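Local coordinates for regulatory protein BlaR1 (Bacillus licheniformis, PDB 1NRF) that probably senses beta-lactam antibiotics at the cell surface, where the drug acylates its extracellular sensor domain, and relays the signal to the cytoplasm, at residues I187-S192 against G213-Y218; R195-K200 against F226-H231; G77-N82 against Q117-Q122; L72-G77 against E181-S186; F28-A33 against A247-D252. One frame throughout, in Å; residues are numbered along the deposited sequence.

Contact 1: I187-S192 against G213-Y218; sequences IRLEES and GWFIGY
The ring of Phe215 meets Leu189 at its edge, close to the ring plane, where Leu189 CD1 stands 4.2 Å from Phe215 CZ; the ring of Tyr218 takes Ile187 CD1 obliquely at its phenol end. Both rings belong to strand 211-220 of the antiparallel part of the central sheet in this penicillin-binding sensor domain. Strand 195-205 runs between 211-220 and the outermost strand 188-192, and the contact therefore reaches across it. The outer strand carries a classic beta bulge, in which Leu189 and Glu190 both face Leu197. Phe215 lies against Ala244 and Ala247 of helix 239-253, on one face of the sheet. Tyr218 projects to the other face and packs edge-to-face on Tyr169 of helix 158-170. Its CG is set between the backbone N and the carbonyl carbon (chi1 45°), and from there the ring crosses the Ile187 side chain at about a right angle. Ile187, the residue leading from helix 177-187 into the strand, is buried, whereas Leu189 is exposed. The extended arm of Ile187 (chi2 169°) carries its CD1 to 3.5 Å from Tyr218 OH and 4.1 Å from Tyr218 CZ.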
# COMPACT_ATOMS: atom_id res chain seq x y z
N ILE A 187 2.41 4.64 -8.65
CA ILE A 187 3.13 3.65 -7.86
C ILE A 187 4.04 2.69 -8.64
O ILE A 187 4.67 1.82 -8.05
CB ILE A 187 2.14 2.81 -7.05
CG1 ILE A 187 1.20 2.08 -8.00
CG2 ILE A 187 1.37 3.72 -6.10
CD1 ILE A 187 0.36 1.04 -7.34
N ARG A 188 4.09 2.84 -9.96
CA ARG A 188 4.95 2.00 -10.79
C ARG A 188 6.38 2.37 -10.40
O ARG A 188 6.78 3.52 -10.54
CB ARG A 188 4.71 2.29 -12.27
CG ARG A 188 5.16 1.20 -13.23
CD ARG A 188 4.89 1.60 -14.67
NE ARG A 188 3.54 2.14 -14.86
CZ ARG A 188 2.42 1.43 -14.82
NH1 ARG A 188 1.25 2.03 -15.01
NH2 ARG A 188 2.45 0.13 -14.60
N LEU A 189 7.16 1.40 -9.93
CA LEU A 189 8.54 1.66 -9.49
C LEU A 189 9.68 1.37 -10.46
O LEU A 189 10.52 2.23 -10.71
CB LEU A 189 8.81 0.92 -8.19
CG LEU A 189 7.94 1.35 -7.02
CD1 LEU A 189 8.11 0.38 -5.86
CD2 LEU A 189 8.31 2.78 -6.63
N GLU A 190 9.73 0.14 -10.99
CA GLU A 190 10.79 -0.28 -11.90
C GLU A 190 10.29 -1.26 -12.96
O GLU A 190 9.15 -1.71 -12.94
CB GLU A 190 11.92 -0.96 -11.14
CG GLU A 190 12.68 -0.09 -10.17
CD GLU A 190 13.99 -0.74 -9.72
OE1 GLU A 190 14.83 -1.07 -10.59
OE2 GLU A 190 14.17 -0.91 -8.50
N GLU A 191 11.19 -1.59 -13.89
CA GLU A 191 10.88 -2.55 -14.94
C GLU A 191 12.16 -3.25 -15.32
O GLU A 191 13.05 -2.65 -15.91
CB GLU A 191 10.30 -1.87 -16.18
CG GLU A 191 9.76 -2.89 -17.18
CD GLU A 191 9.41 -2.29 -18.52
OE1 GLU A 191 8.75 -1.23 -18.55
OE2 GLU A 191 9.78 -2.90 -19.56
N SER A 192 12.27 -4.53 -14.98
CA SER A 192 13.45 -5.32 -15.30
C SER A 192 13.06 -6.50 -16.16
O SER A 192 11.87 -6.76 -16.34
CB SER A 192 14.13 -5.81 -14.02
OG SER A 192 14.66 -4.73 -13.27
N GLY A 213 6.15 -1.76 9.58
CA GLY A 213 6.36 -1.42 8.18
C GLY A 213 5.51 -2.20 7.21
O GLY A 213 5.23 -3.39 7.41
N TRP A 214 5.11 -1.53 6.13
CA TRP A 214 4.28 -2.12 5.08
C TRP A 214 4.91 -1.96 3.70
O TRP A 214 5.56 -0.95 3.41
CB TRP A 214 2.93 -1.43 4.96
CG TRP A 214 1.80 -1.82 5.86
CD1 TRP A 214 1.25 -1.04 6.83
CD2 TRP A 214 0.93 -2.95 5.71
NE1 TRP A 214 0.08 -1.60 7.29
CE2 TRP A 214 -0.14 -2.77 6.62
CE3 TRP A 214 0.95 -4.10 4.90
CZ2 TRP A 214 -1.20 -3.70 6.74
CZ3 TRP A 214 -0.10 -5.02 5.01
CH2 TRP A 214 -1.15 -4.81 5.93
N PHE A 215 4.69 -2.95 2.86
CA PHE A 215 5.12 -2.87 1.48
C PHE A 215 4.19 -3.79 0.70
O PHE A 215 4.29 -5.02 0.79
CB PHE A 215 6.58 -3.27 1.26
CG PHE A 215 7.03 -3.01 -0.15
CD1 PHE A 215 6.91 -1.74 -0.69
CD2 PHE A 215 7.47 -4.05 -0.96
CE1 PHE A 215 7.21 -1.50 -2.04
CE2 PHE A 215 7.77 -3.83 -2.31
CZ PHE A 215 7.63 -2.55 -2.85
N ILE A 216 3.27 -3.17 -0.03
CA ILE A 216 2.29 -3.89 -0.82
C ILE A 216 2.45 -3.48 -2.27
O ILE A 216 3.08 -2.47 -2.56
CB ILE A 216 0.84 -3.55 -0.35
CG1 ILE A 216 0.48 -2.11 -0.75
CG2 ILE A 216 0.74 -3.72 1.15
CD1 ILE A 216 -0.94 -1.71 -0.36
N GLY A 217 1.88 -4.26 -3.17
CA GLY A 217 1.97 -3.95 -4.58
C GLY A 217 1.83 -5.20 -5.43
O GLY A 217 1.31 -6.22 -4.98
N TYR A 218 2.31 -5.12 -6.66
CA TYR A 218 2.21 -6.27 -7.54
C TYR A 218 3.30 -6.28 -8.61
O TYR A 218 4.01 -5.29 -8.83
CB TYR A 218 0.81 -6.31 -8.18
CG TYR A 218 0.35 -4.97 -8.66
CD1 TYR A 218 0.70 -4.50 -9.93
CD2 TYR A 218 -0.39 -4.12 -7.83
CE1 TYR A 218 0.33 -3.23 -10.36
CE2 TYR A 218 -0.75 -2.84 -8.25
CZ TYR A 218 -0.39 -2.40 -9.51
OH TYR A 218 -0.72 -1.14 -9.92

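Contact 2: R195-K200 against F226-H231; sequences RVLSGK and FFFAVH
Two strands of the central sheet, here antiparallel, 195-205 and 225-234, meet over the backbone of strand 211-220, which separates them. Strand 195-205 carries Lys200, probably the lysine of the KTG motif of penicillin-recognising proteins; its NZ bonds to Ser111 OG, well clear of this contact. Phe228 does the bridging. Its CG is held between its own backbone N and carbonyl carbon (chi1 61°), leaning the ring over Gly217 of the middle strand. The far end of the ring then meets Leu197, whose side chain it crosses at about a right angle: Leu197 CD1 is 4.1 Å from Phe228 CZ. Helix 239-253 packs on both residues, Leu248 touching Leu197 and Leu251 touching Phe228, which makes this part of the buried layer between helix and sheet. The strand backbone supplies a polar neighbour, Ser198 O, which sits obliquely to the ring at 3.7 Å from Phe228 CZ.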
# COMPACT_ATOMS: atom_id res chain seq x y z
N ARG A 195 9.46 -7.73 -16.51
CA ARG A 195 8.53 -7.53 -15.42
C ARG A 195 8.49 -6.10 -14.92
O ARG A 195 9.51 -5.43 -14.84
CB ARG A 195 8.90 -8.44 -14.25
CG ARG A 195 9.04 -9.89 -14.63
CD ARG A 195 10.47 -10.36 -14.42
NE ARG A 195 10.52 -11.64 -13.72
CZ ARG A 195 9.95 -12.76 -14.15
NH1 ARG A 195 9.26 -12.77 -15.29
NH2 ARG A 195 10.05 -13.87 -13.44
N VAL A 196 7.29 -5.64 -14.56
CA VAL A 196 7.10 -4.29 -14.03
C VAL A 196 6.70 -4.36 -12.56
O VAL A 196 5.74 -5.02 -12.20
CB VAL A 196 5.98 -3.54 -14.78
CG1 VAL A 196 5.82 -2.17 -14.18
CG2 VAL A 196 6.31 -3.43 -16.26
N LEU A 197 7.46 -3.66 -11.72
CA LEU A 197 7.20 -3.62 -10.29
C LEU A 197 6.43 -2.37 -9.88
O LEU A 197 6.82 -1.25 -10.22
CB LEU A 197 8.50 -3.67 -9.51
CG LEU A 197 8.37 -3.69 -7.98
CD1 LEU A 197 7.82 -5.04 -7.55
CD2 LEU A 197 9.74 -3.44 -7.32
N SER A 198 5.34 -2.56 -9.14
CA SER A 198 4.52 -1.47 -8.62
C SER A 198 4.43 -1.75 -7.11
O SER A 198 4.37 -2.92 -6.70
CB SER A 198 3.12 -1.48 -9.23
OG SER A 198 3.12 -1.10 -10.60
N GLY A 199 4.42 -0.69 -6.30
CA GLY A 199 4.32 -0.87 -4.86
C GLY A 199 4.28 0.42 -4.07
O GLY A 199 4.44 1.51 -4.61
N LYS A 200 4.05 0.29 -2.76
CA LYS A 200 3.99 1.44 -1.88
C LYS A 200 4.32 1.06 -0.44
O LYS A 200 3.80 0.08 0.09
CB LYS A 200 2.60 2.09 -1.96
CG LYS A 200 2.64 3.62 -1.93
CD LYS A 200 2.44 4.14 -0.52
CE LYS A 200 3.16 5.45 -0.32
NZ LYS A 200 4.60 5.18 -0.06
N PHE A 226 1.34 -10.85 -10.18
CA PHE A 226 1.52 -11.29 -8.81
C PHE A 226 1.21 -10.17 -7.85
O PHE A 226 1.75 -9.08 -7.98
CB PHE A 226 2.97 -11.76 -8.60
CG PHE A 226 3.35 -12.96 -9.41
CD1 PHE A 226 3.21 -14.24 -8.88
CD2 PHE A 226 3.79 -12.82 -10.73
CE1 PHE A 226 3.51 -15.38 -9.64
CE2 PHE A 226 4.09 -13.94 -11.51
CZ PHE A 226 3.95 -15.23 -10.97
N PHE A 227 0.34 -10.43 -6.88
CA PHE A 227 -0.03 -9.44 -5.88
C PHE A 227 0.62 -9.85 -4.57
O PHE A 227 0.56 -11.01 -4.18
CB PHE A 227 -1.55 -9.37 -5.72
CG PHE A 227 -2.27 -8.88 -6.95
CD1 PHE A 227 -2.70 -9.77 -7.93
CD2 PHE A 227 -2.49 -7.52 -7.14
CE1 PHE A 227 -3.33 -9.32 -9.07
CE2 PHE A 227 -3.12 -7.06 -8.29
CZ PHE A 227 -3.54 -7.96 -9.26
N PHE A 228 1.25 -8.90 -3.89
CA PHE A 228 1.94 -9.20 -2.64
C PHE A 228 1.78 -8.12 -1.56
O PHE A 228 1.51 -6.95 -1.84
CB PHE A 228 3.43 -9.40 -2.91
CG PHE A 228 4.09 -8.19 -3.49
CD1 PHE A 228 4.11 -7.97 -4.85
CD2 PHE A 228 4.64 -7.21 -2.65
CE1 PHE A 228 4.65 -6.79 -5.39
CE2 PHE A 228 5.18 -6.03 -3.17
CZ PHE A 228 5.19 -5.83 -4.55
N ALA A 229 1.98 -8.54 -0.32
CA ALA A 229 1.89 -7.65 0.81
C ALA A 229 2.75 -8.21 1.93
O ALA A 229 2.67 -9.40 2.26
CB ALA A 229 0.43 -7.51 1.27
N VAL A 230 3.60 -7.36 2.48
CA VAL A 230 4.47 -7.73 3.57
C VAL A 230 4.23 -6.75 4.71
O VAL A 230 4.16 -5.54 4.49
CB VAL A 230 5.96 -7.62 3.17
CG1 VAL A 230 6.84 -7.63 4.40
CG2 VAL A 230 6.35 -8.77 2.26
N HIS A 231 4.06 -7.27 5.93
CA HIS A 231 3.90 -6.40 7.08
C HIS A 231 4.90 -6.84 8.12
O HIS A 231 5.01 -8.03 8.42
CB HIS A 231 2.49 -6.46 7.66
CG HIS A 231 2.32 -5.61 8.88
ND1 HIS A 231 2.68 -6.04 10.14
CD2 HIS A 231 1.90 -4.33 9.02
CE1 HIS A 231 2.50 -5.05 11.00
NE2 HIS A 231 2.03 -4.01 10.34

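Contact 3: G77-N82 against Q117-Q122; sequences GIITKN and QKLDRQ
Ile78, Leu119 and Gln122 make up most of this contact, in which the chain leaving helix 66-76 lies against helix 113-123 in the helical part of the domain. The departure is a Schellman motif: Gly77, with positive phi (87°), ends helix 66-76 and delivers Ile78 straight onto the neighbouring helix. Ile78 and Gln122 approach from opposite directions. The extended Gln122 chain (chi2 175°) brings its amide against two methyls at the exposed side, with Ile78 CG2 3.5 Å from Gln122 CD. The 3.2 Å between Ile78 CD1 and Gln122 NE2 is closer than usual and probably a feature of the model. Deeper in, Leu119 takes over and also reaches Ala73 of helix 66-76 and Met86 of the loop. Ile79, buried, crosses it at about a right angle, with Ile79 CD1 4.0 Å from Leu119 CD2. The other branch, Leu119 CD1, touches both isoleucines, 3.8 Å from Ile78 CG2 and 3.9 Å from Ile79 CG2.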
# COMPACT_ATOMS: atom_id res chain seq x y z
N GLY A 77 -12.89 14.52 -8.68
CA GLY A 77 -12.56 15.69 -9.46
C GLY A 77 -11.69 16.64 -8.66
O GLY A 77 -11.37 17.74 -9.13
N ILE A 78 -11.31 16.24 -7.44
CA ILE A 78 -10.47 17.07 -6.58
C ILE A 78 -9.12 17.34 -7.26
O ILE A 78 -8.49 18.37 -7.01
CB ILE A 78 -10.22 16.40 -5.21
CG1 ILE A 78 -11.56 16.17 -4.50
CG2 ILE A 78 -9.33 17.28 -4.35
CD1 ILE A 78 -12.43 17.40 -4.37
N ILE A 79 -8.69 16.40 -8.09
CA ILE A 79 -7.44 16.51 -8.84
C ILE A 79 -7.60 15.74 -10.14
O ILE A 79 -8.51 14.92 -10.27
CB ILE A 79 -6.22 15.93 -8.06
CG1 ILE A 79 -6.53 14.51 -7.58
CG2 ILE A 79 -5.87 16.81 -6.89
CD1 ILE A 79 -5.38 13.86 -6.88
N THR A 80 -6.72 16.01 -11.10
CA THR A 80 -6.77 15.34 -12.40
C THR A 80 -5.37 14.92 -12.82
O THR A 80 -4.38 15.39 -12.27
CB THR A 80 -7.35 16.27 -13.50
OG1 THR A 80 -6.66 17.52 -13.50
CG2 THR A 80 -8.83 16.52 -13.26
N LYS A 81 -5.29 14.02 -13.80
CA LYS A 81 -4.01 13.54 -14.31
C LYS A 81 -3.10 14.71 -14.67
O LYS A 81 -1.89 14.68 -14.40
CB LYS A 81 -4.26 12.67 -15.56
CG LYS A 81 -3.13 12.62 -16.60
CD LYS A 81 -1.88 11.89 -16.09
CE LYS A 81 -0.83 11.73 -17.20
NZ LYS A 81 0.45 11.13 -16.72
N ASN A 82 -3.69 15.75 -15.26
CA ASN A 82 -2.95 16.93 -15.70
C ASN A 82 -2.64 17.94 -14.60
O ASN A 82 -1.52 18.42 -14.50
CB ASN A 82 -3.72 17.61 -16.83
CG ASN A 82 -4.26 16.62 -17.84
OD1 ASN A 82 -3.52 15.77 -18.35
ND2 ASN A 82 -5.55 16.71 -18.14
N GLN A 117 -3.49 14.38 2.95
CA GLN A 117 -4.29 14.83 4.08
C GLN A 117 -5.18 16.01 3.66
O GLN A 117 -6.38 16.01 3.91
CB GLN A 117 -3.37 15.27 5.22
CG GLN A 117 -3.43 14.37 6.44
CD GLN A 117 -2.32 14.68 7.44
OE1 GLN A 117 -2.40 14.29 8.60
NE2 GLN A 117 -1.29 15.37 6.98
N LYS A 118 -4.58 17.01 3.03
CA LYS A 118 -5.34 18.16 2.59
C LYS A 118 -6.26 17.73 1.46
O LYS A 118 -7.18 18.46 1.08
CB LYS A 118 -4.40 19.29 2.15
CG LYS A 118 -3.44 19.76 3.27
CD LYS A 118 -3.00 21.24 3.13
CE LYS A 118 -2.13 21.50 1.90
NZ LYS A 118 -1.64 22.91 1.83
N LEU A 119 -6.01 16.53 0.94
CA LEU A 119 -6.80 15.97 -0.14
C LEU A 119 -8.02 15.29 0.48
O LEU A 119 -9.13 15.38 -0.05
CB LEU A 119 -5.96 14.95 -0.92
CG LEU A 119 -6.01 14.89 -2.45
CD1 LEU A 119 -5.86 16.28 -3.04
CD2 LEU A 119 -4.90 13.97 -2.94
N ASP A 120 -7.80 14.63 1.62
CA ASP A 120 -8.86 13.93 2.34
C ASP A 120 -9.81 14.91 3.03
O ASP A 120 -11.00 14.63 3.19
CB ASP A 120 -8.25 12.99 3.40
CG ASP A 120 -7.76 11.66 2.81
OD1 ASP A 120 -7.73 11.52 1.57
OD2 ASP A 120 -7.40 10.76 3.60
N ARG A 121 -9.28 16.06 3.43
CA ARG A 121 -10.08 17.09 4.09
C ARG A 121 -11.03 17.80 3.13
O ARG A 121 -12.09 18.27 3.53
CB ARG A 121 -9.16 18.13 4.76
CG ARG A 121 -8.39 17.59 5.97
CD ARG A 121 -7.06 18.30 6.14
NE ARG A 121 -6.36 17.90 7.37
CZ ARG A 121 -5.09 18.19 7.63
NH1 ARG A 121 -4.37 18.88 6.75
NH2 ARG A 121 -4.54 17.82 8.78
N GLN A 122 -10.64 17.86 1.86
CA GLN A 122 -11.47 18.51 0.85
C GLN A 122 -12.69 17.63 0.58
O GLN A 122 -13.79 18.13 0.30
CB GLN A 122 -10.67 18.74 -0.44
CG GLN A 122 -11.25 19.81 -1.35
CD GLN A 122 -10.38 20.13 -2.58
OE1 GLN A 122 -9.15 20.27 -2.47
NE2 GLN A 122 -11.01 20.25 -3.74

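Contact 4: L72-G77 against E181-S186; sequences LALESG and ETVKDS
A single methyl of Leu74 carries the meeting of the two helices: CD1 reaches over to Thr182, 3.7 Å from Thr182 CB and 3.8 Å from Thr182 CG2. The same methyl also touches the next residue, Leu74 CD1 lying 3.9 Å from Val183 CG2. Leu74 points its side chain at the opposing helix, and with CG anti to the carbonyl carbon (chi1 -68°) and CD1 fully extended beyond it (chi2 171°) that methyl is its leading atom. Thr182 offers carbon rather than oxygen because OG1 is turned beside its backbone N and bonds to Ser178 O, one turn earlier in its own helix. The second branch is occupied too, Leu74 CD2 lying against Ile79 in the loop that follows. These helices, 66-76 and 177-187, belong to the helical part of the penicillin-binding fold; 66-76 starts at the probable SxxK motif, with Ser63 the likely acylated residue, but the contact lies toward its far end. Val183 presses further back along that helix, on Val67 and Leu71, and Leu104 of helix 104-110 closes on Thr182. At the more open side, Glu75 OE2 accepts hydrogen bonds from Asn179 ND2 and Lys176 N, which ties helix 66-76 to the beginning of helix 177-187 and the residue before it.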
# COMPACT_ATOMS: atom_id res chain seq x y z
N LEU A 72 -9.83 8.10 -4.76
CA LEU A 72 -11.05 8.80 -4.40
C LEU A 72 -10.92 10.24 -4.86
O LEU A 72 -11.85 10.81 -5.42
CB LEU A 72 -11.29 8.74 -2.89
CG LEU A 72 -12.46 9.59 -2.38
CD1 LEU A 72 -13.77 9.06 -2.94
CD2 LEU A 72 -12.49 9.59 -0.86
N ALA A 73 -9.74 10.84 -4.63
CA ALA A 73 -9.49 12.22 -5.01
C ALA A 73 -9.72 12.46 -6.50
O ALA A 73 -10.30 13.47 -6.90
CB ALA A 73 -8.08 12.62 -4.62
N LEU A 74 -9.24 11.53 -7.32
CA LEU A 74 -9.41 11.64 -8.77
C LEU A 74 -10.88 11.47 -9.15
O LEU A 74 -11.43 12.27 -9.91
CB LEU A 74 -8.57 10.56 -9.47
CG LEU A 74 -7.05 10.74 -9.37
CD1 LEU A 74 -6.35 9.49 -9.91
CD2 LEU A 74 -6.64 11.99 -10.16
N GLU A 75 -11.51 10.43 -8.61
CA GLU A 75 -12.91 10.14 -8.88
C GLU A 75 -13.85 11.28 -8.51
O GLU A 75 -14.93 11.40 -9.08
CB GLU A 75 -13.32 8.88 -8.12
CG GLU A 75 -13.01 7.59 -8.85
CD GLU A 75 -13.91 7.41 -10.05
OE1 GLU A 75 -15.15 7.51 -9.88
OE2 GLU A 75 -13.39 7.16 -11.16
N SER A 76 -13.43 12.11 -7.56
CA SER A 76 -14.22 13.25 -7.09
C SER A 76 -13.96 14.52 -7.89
O SER A 76 -14.71 15.49 -7.79
CB SER A 76 -13.93 13.53 -5.61
OG SER A 76 -14.56 12.59 -4.78
N GLY A 77 -12.89 14.52 -8.68
CA GLY A 77 -12.56 15.69 -9.46
C GLY A 77 -11.69 16.64 -8.66
O GLY A 77 -11.37 17.74 -9.13
N GLU A 181 -5.62 3.97 -14.15
CA GLU A 181 -4.35 4.09 -14.86
C GLU A 181 -3.45 5.14 -14.22
O GLU A 181 -2.23 4.98 -14.16
CB GLU A 181 -4.59 4.45 -16.33
CG GLU A 181 -4.74 3.25 -17.25
CD GLU A 181 -5.35 3.63 -18.60
OE1 GLU A 181 -4.96 4.67 -19.17
OE2 GLU A 181 -6.22 2.87 -19.08
N THR A 182 -4.07 6.23 -13.75
CA THR A 182 -3.34 7.31 -13.11
C THR A 182 -2.73 6.86 -11.79
O THR A 182 -1.57 7.15 -11.51
CB THR A 182 -4.26 8.52 -12.83
OG1 THR A 182 -4.95 8.90 -14.03
CG2 THR A 182 -3.44 9.70 -12.34
N VAL A 183 -3.50 6.15 -10.97
CA VAL A 183 -2.99 5.66 -9.69
C VAL A 183 -1.94 4.59 -9.95
O VAL A 183 -1.00 4.43 -9.16
CB VAL A 183 -4.12 5.07 -8.81
CG1 VAL A 183 -3.52 4.38 -7.60
CG2 VAL A 183 -5.07 6.18 -8.37
N LYS A 184 -2.12 3.85 -11.04
CA LYS A 184 -1.19 2.79 -11.40
C LYS A 184 0.18 3.37 -11.70
O LYS A 184 1.19 2.84 -11.24
CB LYS A 184 -1.71 2.00 -12.61
CG LYS A 184 -2.54 0.80 -12.22
CD LYS A 184 -3.11 0.03 -13.41
CE LYS A 184 -3.76 -1.28 -12.94
NZ LYS A 184 -4.38 -2.10 -14.03
N ASP A 185 0.22 4.48 -12.44
CA ASP A 185 1.49 5.12 -12.77
C ASP A 185 2.15 5.74 -11.55
O ASP A 185 3.37 5.74 -11.43
CB ASP A 185 1.29 6.23 -13.81
CG ASP A 185 0.72 5.71 -15.11
OD1 ASP A 185 1.20 4.67 -15.59
OD2 ASP A 185 -0.20 6.37 -15.65
N SER A 186 1.34 6.27 -10.63
CA SER A 186 1.88 6.89 -9.43
C SER A 186 2.71 5.93 -8.57
O SER A 186 3.61 6.36 -7.85
CB SER A 186 0.74 7.46 -8.58
OG SER A 186 -0.15 6.43 -8.17

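Contact 5: F28-A33 against A247-D252; sequences FDKFSA and ALSILD
Phe28 and Ile250 form the tight, buried half of this contact, their side chains crossing at about a right angle with Phe28 CE2 3.8 Å from Ile250 CD1. Ile250 leads with its longer branch, stretched straight out to CD1 (chi2 179°), which approaches the ring obliquely. Ile246 of the same C-terminal helix, Ile232 of strand 225-234 and the ring of Tyr50 also pack on the Phe28 ring. The solvent side is much looser. Lys30 bends its chain at chi3 and chi4 so that the ammonium group curls toward helix 239-253, yet Lys30 NZ stops 4.1 Å from Ser249 OG, too far for a hydrogen bond. Ser249 OG is bonded instead to Ile246 O, within its own helix. The arrangement joins the N-terminal helix 25-29 to the C-terminal helix 239-253 on one face of the sheet, as in serine beta-lactamases and their relatives. Helix 25-29 ends in a Schellman motif, made by Ala33 N to Phe28 O and Ser32 N to Asp29 O, with Ser32 at positive phi. Phe31 N is an additional donor to Phe28 O, and the Phe31 ring packs on Ser242, Glu245 and Ile246. Between these two segments the attraction is mainly van der Waals, a methyl against an aromatic ring; Lys30 and Ser249 add no hydrogen bond, so the polar side probably contributes little.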
# COMPACT_ATOMS: atom_id res chain seq x y z
N PHE A 28 13.24 -12.19 7.14
CA PHE A 28 12.78 -11.21 8.12
C PHE A 28 13.87 -11.01 9.18
O PHE A 28 14.07 -9.90 9.68
CB PHE A 28 11.48 -11.68 8.76
CG PHE A 28 10.27 -11.58 7.86
CD1 PHE A 28 9.30 -10.60 8.08
CD2 PHE A 28 10.12 -12.44 6.77
CE1 PHE A 28 8.20 -10.48 7.24
CE2 PHE A 28 9.01 -12.32 5.92
CZ PHE A 28 8.06 -11.34 6.16
N ASP A 29 14.57 -12.09 9.51
CA ASP A 29 15.64 -12.06 10.51
C ASP A 29 16.74 -11.07 10.12
O ASP A 29 17.33 -10.43 10.99
CB ASP A 29 16.28 -13.45 10.65
CG ASP A 29 15.31 -14.50 11.13
OD1 ASP A 29 15.64 -15.70 10.99
OD2 ASP A 29 14.23 -14.15 11.65
N LYS A 30 17.02 -10.98 8.83
CA LYS A 30 18.07 -10.09 8.32
C LYS A 30 17.88 -8.63 8.73
O LYS A 30 18.84 -7.87 8.80
CB LYS A 30 18.16 -10.16 6.79
CG LYS A 30 18.60 -11.52 6.24
CD LYS A 30 19.36 -11.38 4.92
CE LYS A 30 18.50 -10.81 3.78
NZ LYS A 30 17.51 -11.79 3.23
N PHE A 31 16.64 -8.26 9.01
CA PHE A 31 16.32 -6.89 9.41
C PHE A 31 15.83 -6.81 10.84
O PHE A 31 15.17 -5.85 11.23
CB PHE A 31 15.28 -6.32 8.44
CG PHE A 31 15.80 -6.17 7.04
CD1 PHE A 31 16.51 -5.04 6.66
CD2 PHE A 31 15.65 -7.21 6.12
CE1 PHE A 31 17.08 -4.95 5.40
CE2 PHE A 31 16.22 -7.13 4.86
CZ PHE A 31 16.93 -5.99 4.49
N SER A 32 16.18 -7.83 11.63
CA SER A 32 15.78 -7.89 13.03
C SER A 32 14.29 -7.62 13.15
O SER A 32 13.83 -6.93 14.07
CB SER A 32 16.57 -6.86 13.85
OG SER A 32 17.94 -7.19 13.89
N ALA A 33 13.52 -8.18 12.21
CA ALA A 33 12.08 -7.98 12.19
C ALA A 33 11.28 -9.27 12.15
O ALA A 33 11.80 -10.35 11.85
CB ALA A 33 11.71 -7.12 10.99
N ALA A 247 10.30 -8.01 1.24
CA ALA A 247 9.42 -8.49 0.18
C ALA A 247 10.20 -8.74 -1.10
O ALA A 247 9.99 -9.73 -1.78
CB ALA A 247 8.32 -7.45 -0.10
N LEU A 248 11.11 -7.82 -1.40
CA LEU A 248 11.93 -7.88 -2.60
C LEU A 248 12.92 -9.05 -2.63
O LEU A 248 13.14 -9.65 -3.68
CB LEU A 248 12.68 -6.55 -2.77
CG LEU A 248 12.26 -5.66 -3.95
CD1 LEU A 248 10.80 -5.85 -4.31
CD2 LEU A 248 12.56 -4.22 -3.58
N SER A 249 13.50 -9.39 -1.48
CA SER A 249 14.43 -10.50 -1.43
C SER A 249 13.61 -11.77 -1.64
O SER A 249 14.01 -12.66 -2.39
CB SER A 249 15.15 -10.56 -0.09
OG SER A 249 14.27 -10.91 0.96
N ILE A 250 12.45 -11.84 -0.99
CA ILE A 250 11.60 -13.01 -1.14
C ILE A 250 11.11 -13.11 -2.58
O ILE A 250 11.11 -14.19 -3.16
CB ILE A 250 10.39 -12.97 -0.18
CG1 ILE A 250 10.89 -13.00 1.27
CG2 ILE A 250 9.46 -14.16 -0.44
CD1 ILE A 250 9.80 -12.93 2.30
N LEU A 251 10.71 -11.99 -3.17
CA LEU A 251 10.24 -11.97 -4.55
C LEU A 251 11.32 -12.47 -5.50
O LEU A 251 11.05 -13.18 -6.46
CB LEU A 251 9.84 -10.55 -4.96
CG LEU A 251 8.34 -10.24 -5.11
CD1 LEU A 251 7.57 -10.81 -3.95
CD2 LEU A 251 8.15 -8.72 -5.20
N ASP A 252 12.56 -12.08 -5.21
CA ASP A 252 13.71 -12.45 -6.01
C ASP A 252 14.11 -13.90 -5.73
O ASP A 252 14.81 -14.53 -6.52
CB ASP A 252 14.87 -11.50 -5.70
CG ASP A 252 16.20 -12.03 -6.19
OD1 ASP A 252 16.87 -12.77 -5.43
OD2 ASP A 252 16.58 -11.71 -7.33

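Contacts 1 and 2 share the central sheet: their centres are 4 Å apart, their segments alternate along the chain, and Leu189 and Leu197 join them by a probable backbone hydrogen bond. Contacts 3 and 4 lie in the helical region, 9 Å apart between centres, sharing Gly77; contact 3 is nested inside the loop that contact 4 closes. Contact 5 joins parts near the two ends of the chain, 35 Å from contact 3 between centres, and encloses all the others in sequence; Ala247 touches Phe215 and Val230 of the sheet. Helix 177-187 runs directly into strand 188-192, linking contact 4 to contact 1 and the helical region to the sheet, the two parts that flank the active site in penicillin-recognising proteins.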